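Local coordinates for protein alanine racemase (Oenococcus oeni PSU-1, PDB 3HUR) that belongs to the alanine racemase family, pairing an N-terminal TIM-barrel domain with a C-terminal domain rich in beta strands, at residues A52-V66 and L75-L87. Numbering follows the deposited sequence.
Sequences AKAFQETASADALIV and LRQADLTLPIWVL
Val-66 and Leu-75 reach toward each other tip to tip, CG1 to CD1 at 3.6 Å, in the tight apolar layer between strands 63-66 and 84-86 and their helices. Leu-64 crosses Leu-80 at about a right angle in the same layer, and Leu-80 CD2 lies against Ala-52 CB. The strands run parallel, 19° apart, and are joined by backbone bonds such as Val-66 N to Trp-85 O (3.0 Å). On the other sheet face Ile-65 lies alongside Trp-85, its CD1 3.8 Å from ring atom CE3, while Leu-87 CD2 covers one ring face toward the rim.

The side by the helix ends is polar and more open to solvent. Gln-56 stretches its chain across (chi1 -167°, CG opposite the backbone N), bringing OE1 to the loop at 80-82, where it accepts from Leu-82 N at 3.1 Å, from Thr-81 N and, weakly, from Thr-81 OG1. Partly exposed Lys-53 bends at its end to bond Ala-78 O through NZ (3.0 Å), just past the last turn of helix 69-77.

The contact joins both strands and the C-terminal end of the helix of beta-alpha-beta unit 63-66, 69-77, 84-86 in the TIM-type barrel; strands 34-38 and 103-107 flank it, and helices 16-30 and 377-381 pack against neighbouring helix 48-57.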
loop_
_atom_site.group_PDB
_atom_site.type_symbol
_atom_site.label_atom_id
_atom_site.label_comp_id
_atom_site.label_asym_id
_atom_site.label_seq_id
_atom_site.Cartn_x
_atom_site.Cartn_y
_atom_site.Cartn_z
ATOM N N ALA A 52 -25.089 15.628 -15.771
ATOM C CA ALA A 52 -25.894 15.767 -16.971
ATOM C C ALA A 52 -27.221 16.495 -16.741
ATOM O O ALA A 52 -27.548 17.396 -17.499
ATOM C CB ALA A 52 -26.139 14.461 -17.587
ATOM N N LYS A 53 -27.982 16.122 -15.723
ATOM C CA LYS A 53 -29.209 16.823 -15.408
ATOM C C LYS A 53 -28.942 18.295 -15.126
ATOM O O LYS A 53 -29.695 19.143 -15.560
ATOM C CB LYS A 53 -29.889 16.246 -14.176
ATOM C CG LYS A 53 -30.570 14.938 -14.385
ATOM C CD LYS A 53 -31.129 14.465 -13.053
ATOM C CE LYS A 53 -31.948 13.189 -13.187
ATOM N NZ LYS A 53 -33.323 13.452 -13.750
ATOM N N ALA A 54 -27.912 18.602 -14.352
ATOM C CA ALA A 54 -27.571 20.000 -14.118
ATOM C C ALA A 54 -27.266 20.723 -15.455
ATOM O O ALA A 54 -27.611 21.881 -15.622
ATOM C CB ALA A 54 -26.400 20.117 -13.193
ATOM N N PHE A 55 -26.626 20.051 -16.401
ATOM C CA PHE A 55 -26.309 20.740 -17.634
ATOM C C PHE A 55 -27.546 20.932 -18.525
ATOM O O PHE A 55 -27.593 21.917 -19.269
ATOM C CB PHE A 55 -25.228 20.016 -18.436
ATOM C CG PHE A 55 -23.925 19.840 -17.716
ATOM C CD1 PHE A 55 -23.499 20.731 -16.788
ATOM C CD2 PHE A 55 -23.123 18.751 -17.992
ATOM C CE1 PHE A 55 -22.288 20.542 -16.153
ATOM C CE2 PHE A 55 -21.931 18.568 -17.371
ATOM C CZ PHE A 55 -21.514 19.448 -16.445
ATOM N N GLN A 56 -28.499 19.988 -18.484
ATOM C CA GLN A 56 -29.744 20.067 -19.306
ATOM C C GLN A 56 -30.654 21.195 -18.818
ATOM O O GLN A 56 -31.246 21.914 -19.599
ATOM C CB GLN A 56 -30.534 18.750 -19.277
ATOM C CG GLN A 56 -31.628 18.664 -20.322
ATOM C CD GLN A 56 -32.300 17.287 -20.396
ATOM O OE1 GLN A 56 -31.948 16.453 -21.226
ATOM N NE2 GLN A 56 -33.263 17.048 -19.527
ATOM N N GLU A 57 -30.706 21.381 -17.511
ATOM C CA GLU A 57 -31.640 22.295 -16.922
ATOM C C GLU A 57 -31.172 23.713 -17.092
ATOM O O GLU A 57 -31.997 24.639 -17.143
ATOM C CB GLU A 57 -31.860 21.971 -15.437
ATOM C CG GLU A 57 -31.998 23.215 -14.472
ATOM C CD GLU A 57 -33.388 23.827 -14.448
ATOM O OE1 GLU A 57 -34.285 23.231 -15.052
ATOM O OE2 GLU A 57 -33.590 24.889 -13.805
ATOM N N THR A 58 -29.863 23.898 -17.112
ATOM C CA THR A 58 -29.291 25.231 -17.242
ATOM C C THR A 58 -28.948 25.532 -18.691
ATOM O O THR A 58 -28.504 26.617 -19.005
ATOM C CB THR A 58 -28.000 25.363 -16.438
ATOM O OG1 THR A 58 -27.077 24.318 -16.834
ATOM C CG2 THR A 58 -28.309 25.311 -14.966
ATOM N N ALA A 59 -29.110 24.553 -19.565
ATOM C CA ALA A 59 -28.846 24.736 -20.989
ATOM C C ALA A 59 -27.366 25.031 -21.256
ATOM O O ALA A 59 -27.013 25.586 -22.300
ATOM C CB ALA A 59 -29.717 25.846 -21.554
ATOM N N SER A 60 -26.509 24.614 -20.327
ATOM C CA SER A 60 -25.107 24.965 -20.372
ATOM C C SER A 60 -24.315 23.991 -21.196
ATOM O O SER A 60 -23.141 24.263 -21.508
ATOM C CB SER A 60 -24.549 25.127 -18.965
ATOM O OG SER A 60 -24.491 23.892 -18.298
ATOM N N ALA A 61 -24.958 22.886 -21.585
ATOM C CA ALA A 61 -24.425 21.925 -22.574
ATOM C C ALA A 61 -25.492 21.575 -23.625
ATOM O O ALA A 61 -26.638 21.430 -23.277
ATOM C CB ALA A 61 -23.987 20.664 -21.887
ATOM N N ASP A 62 -25.084 21.376 -24.877
ATOM C CA ASP A 62 -25.984 21.039 -25.976
ATOM C C ASP A 62 -25.937 19.563 -26.369
ATOM O O ASP A 62 -26.783 19.071 -27.145
ATOM C CB ASP A 62 -25.621 21.887 -27.208
ATOM C CG ASP A 62 -25.405 23.352 -26.850
ATOM O OD1 ASP A 62 -26.406 24.064 -26.577
ATOM O OD2 ASP A 62 -24.235 23.764 -26.767
ATOM N N ALA A 63 -24.903 18.868 -25.918
ATOM C CA ALA A 63 -24.887 17.404 -25.969
ATOM C C ALA A 63 -24.021 16.824 -24.840
ATOM O O ALA A 63 -23.341 17.533 -24.089
ATOM C CB ALA A 63 -24.408 16.939 -27.275
ATOM N N LEU A 64 -24.049 15.518 -24.743
ATOM C CA LEU A 64 -23.288 14.820 -23.732
ATOM C C LEU A 64 -22.508 13.755 -24.445
ATOM O O LEU A 64 -23.056 13.095 -25.310
ATOM C CB LEU A 64 -24.232 14.148 -22.720
ATOM C CG LEU A 64 -25.240 15.066 -22.043
ATOM C CD1 LEU A 64 -26.275 14.231 -21.259
ATOM C CD2 LEU A 64 -24.523 16.051 -21.176
ATOM N N ILE A 65 -21.240 13.587 -24.077
ATOM C CA ILE A 65 -20.398 12.492 -24.629
ATOM C C ILE A 65 -19.997 11.540 -23.479
ATOM O O ILE A 65 -19.596 11.987 -22.397
ATOM C CB ILE A 65 -19.104 13.056 -25.292
ATOM C CG1 ILE A 65 -19.438 14.197 -26.270
ATOM C CG2 ILE A 65 -18.360 11.965 -25.995
ATOM C CD1 ILE A 65 -18.198 14.919 -27.005
ATOM N N VAL A 66 -20.127 10.244 -23.724
ATOM C CA VAL A 66 -19.820 9.214 -22.759
ATOM C C VAL A 66 -19.067 8.078 -23.469
ATOM O O VAL A 66 -18.957 8.105 -24.710
ATOM C CB VAL A 66 -21.097 8.674 -22.030
ATOM C CG1 VAL A 66 -21.875 9.819 -21.318
ATOM C CG2 VAL A 66 -21.943 7.943 -22.950
ATOM N N LEU A 75 -28.474 7.166 -18.841
ATOM C CA LEU A 75 -28.798 8.571 -18.928
ATOM C C LEU A 75 -30.229 8.725 -19.516
ATOM O O LEU A 75 -31.027 9.537 -19.042
ATOM C CB LEU A 75 -27.736 9.293 -19.772
ATOM C CG LEU A 75 -26.346 9.598 -19.147
ATOM C CD1 LEU A 75 -25.309 10.012 -20.216
ATOM C CD2 LEU A 75 -26.479 10.740 -18.128
ATOM N N ARG A 76 -30.569 7.912 -20.515
ATOM C CA ARG A 76 -31.896 8.019 -21.154
ATOM C C ARG A 76 -32.986 7.671 -20.167
ATOM O O ARG A 76 -33.943 8.411 -20.022
ATOM C CB ARG A 76 -32.013 7.129 -22.403
ATOM C CG ARG A 76 -31.244 7.637 -23.581
ATOM C CD ARG A 76 -31.858 8.936 -24.106
ATOM N NE ARG A 76 -31.127 9.453 -25.273
ATOM C CZ ARG A 76 -30.823 10.723 -25.437
ATOM N NH1 ARG A 76 -31.161 11.609 -24.529
ATOM N NH2 ARG A 76 -30.141 11.121 -26.485
ATOM N N GLN A 77 -32.802 6.545 -19.474
ATOM C CA GLN A 77 -33.637 6.178 -18.353
ATOM C C GLN A 77 -33.808 7.285 -17.332
ATOM O O GLN A 77 -34.856 7.355 -16.701
ATOM C CB GLN A 77 -33.050 5.001 -17.595
ATOM C CG GLN A 77 -33.336 3.637 -18.170
ATOM C CD GLN A 77 -33.198 2.542 -17.101
ATOM O OE1 GLN A 77 -32.470 2.709 -16.093
ATOM N NE2 GLN A 77 -33.890 1.425 -17.315
ATOM N N ALA A 78 -32.783 8.109 -17.112
ATOM C CA ALA A 78 -32.881 9.182 -16.098
ATOM C C ALA A 78 -33.519 10.443 -16.635
ATOM O O ALA A 78 -33.478 11.482 -15.965
ATOM C CB ALA A 78 -31.544 9.479 -15.519
ATOM N N ASP A 79 -34.082 10.348 -17.850
ATOM C CA ASP A 79 -34.857 11.419 -18.531
ATOM C C ASP A 79 -34.001 12.539 -19.069
ATOM O O ASP A 79 -34.462 13.664 -19.248
ATOM C CB ASP A 79 -35.982 11.989 -17.648
ATOM C CG ASP A 79 -37.068 10.958 -17.331
ATOM O OD1 ASP A 79 -37.411 10.103 -18.203
ATOM O OD2 ASP A 79 -37.589 11.006 -16.191
ATOM N N LEU A 80 -32.748 12.242 -19.361
ATOM C CA LEU A 80 -31.946 13.177 -20.134
ATOM C C LEU A 80 -32.361 13.106 -21.593
ATOM O O LEU A 80 -32.491 11.998 -22.150
ATOM C CB LEU A 80 -30.467 12.866 -19.941
ATOM C CG LEU A 80 -30.148 13.439 -18.567
ATOM C CD1 LEU A 80 -29.643 12.366 -17.616
ATOM C CD2 LEU A 80 -29.260 14.666 -18.700
ATOM N N THR A 81 -32.588 14.274 -22.196
ATOM C CA THR A 81 -33.127 14.336 -23.552
ATOM C C THR A 81 -32.155 14.907 -24.556
ATOM O O THR A 81 -32.375 14.765 -25.764
ATOM C CB THR A 81 -34.418 15.175 -23.610
ATOM O OG1 THR A 81 -34.191 16.446 -22.990
ATOM C CG2 THR A 81 -35.555 14.450 -22.886
ATOM N N LEU A 82 -31.092 15.552 -24.081
ATOM C CA LEU A 82 -30.061 16.053 -24.969
ATOM C C LEU A 82 -29.522 14.931 -25.794
ATOM O O LEU A 82 -29.625 13.754 -25.425
ATOM C CB LEU A 82 -28.912 16.661 -24.211
ATOM C CG LEU A 82 -29.251 17.897 -23.395
ATOM C CD1 LEU A 82 -28.051 18.312 -22.600
ATOM C CD2 LEU A 82 -29.714 19.009 -24.279
ATOM N N PRO A 83 -28.979 15.267 -26.967
ATOM C CA PRO A 83 -28.334 14.172 -27.725
ATOM C C PRO A 83 -27.076 13.659 -26.997
ATOM O O PRO A 83 -26.389 14.410 -26.325
ATOM C CB PRO A 83 -27.979 14.801 -29.072
ATOM C CG PRO A 83 -28.191 16.329 -28.893
ATOM C CD PRO A 83 -28.994 16.569 -27.663
ATOM N N ILE A 84 -26.793 12.374 -27.171
ATOM C CA ILE A 84 -25.714 11.700 -26.497
ATOM C C ILE A 84 -24.915 10.958 -27.505
ATOM O O ILE A 84 -25.457 10.357 -28.423
ATOM C CB ILE A 84 -26.231 10.655 -25.471
ATOM C CG1 ILE A 84 -26.866 11.362 -24.275
ATOM C CG2 ILE A 84 -25.087 9.786 -24.990
ATOM C CD1 ILE A 84 -28.044 10.671 -23.705
ATOM N N TRP A 85 -23.615 10.963 -27.294
ATOM C CA TRP A 85 -22.688 10.438 -28.263
ATOM C C TRP A 85 -21.804 9.495 -27.496
ATOM O O TRP A 85 -21.154 9.885 -26.543
ATOM C CB TRP A 85 -21.916 11.635 -28.837
ATOM C CG TRP A 85 -20.746 11.382 -29.716
ATOM C CD1 TRP A 85 -20.272 10.180 -30.182
ATOM C CD2 TRP A 85 -19.913 12.392 -30.292
ATOM N NE1 TRP A 85 -19.164 10.399 -30.973
ATOM C CE2 TRP A 85 -18.944 11.754 -31.058
ATOM C CE3 TRP A 85 -19.885 13.785 -30.194
ATOM C CZ2 TRP A 85 -17.962 12.450 -31.730
ATOM C CZ3 TRP A 85 -18.907 14.472 -30.859
ATOM C CH2 TRP A 85 -17.961 13.806 -31.622
ATOM N N VAL A 86 -21.809 8.243 -27.905
ATOM C CA VAL A 86 -21.026 7.212 -27.276
ATOM C C VAL A 86 -19.758 6.986 -28.085
ATOM O O VAL A 86 -19.813 6.868 -29.294
ATOM C CB VAL A 86 -21.877 5.935 -27.157
ATOM C CG1 VAL A 86 -21.058 4.767 -26.512
ATOM C CG2 VAL A 86 -23.106 6.266 -26.344
ATOM N N LEU A 87 -18.610 6.891 -27.418
ATOM C CA LEU A 87 -17.350 7.139 -28.108
ATOM C C LEU A 87 -16.719 5.990 -28.879
ATOM O O LEU A 87 -16.025 6.260 -29.925
ATOM C CB LEU A 87 -16.310 7.775 -27.189
ATOM C CG LEU A 87 -16.450 9.290 -27.082
ATOM C CD1 LEU A 87 -15.320 9.856 -26.232
ATOM C CD2 LEU A 87 -16.440 9.930 -28.460
#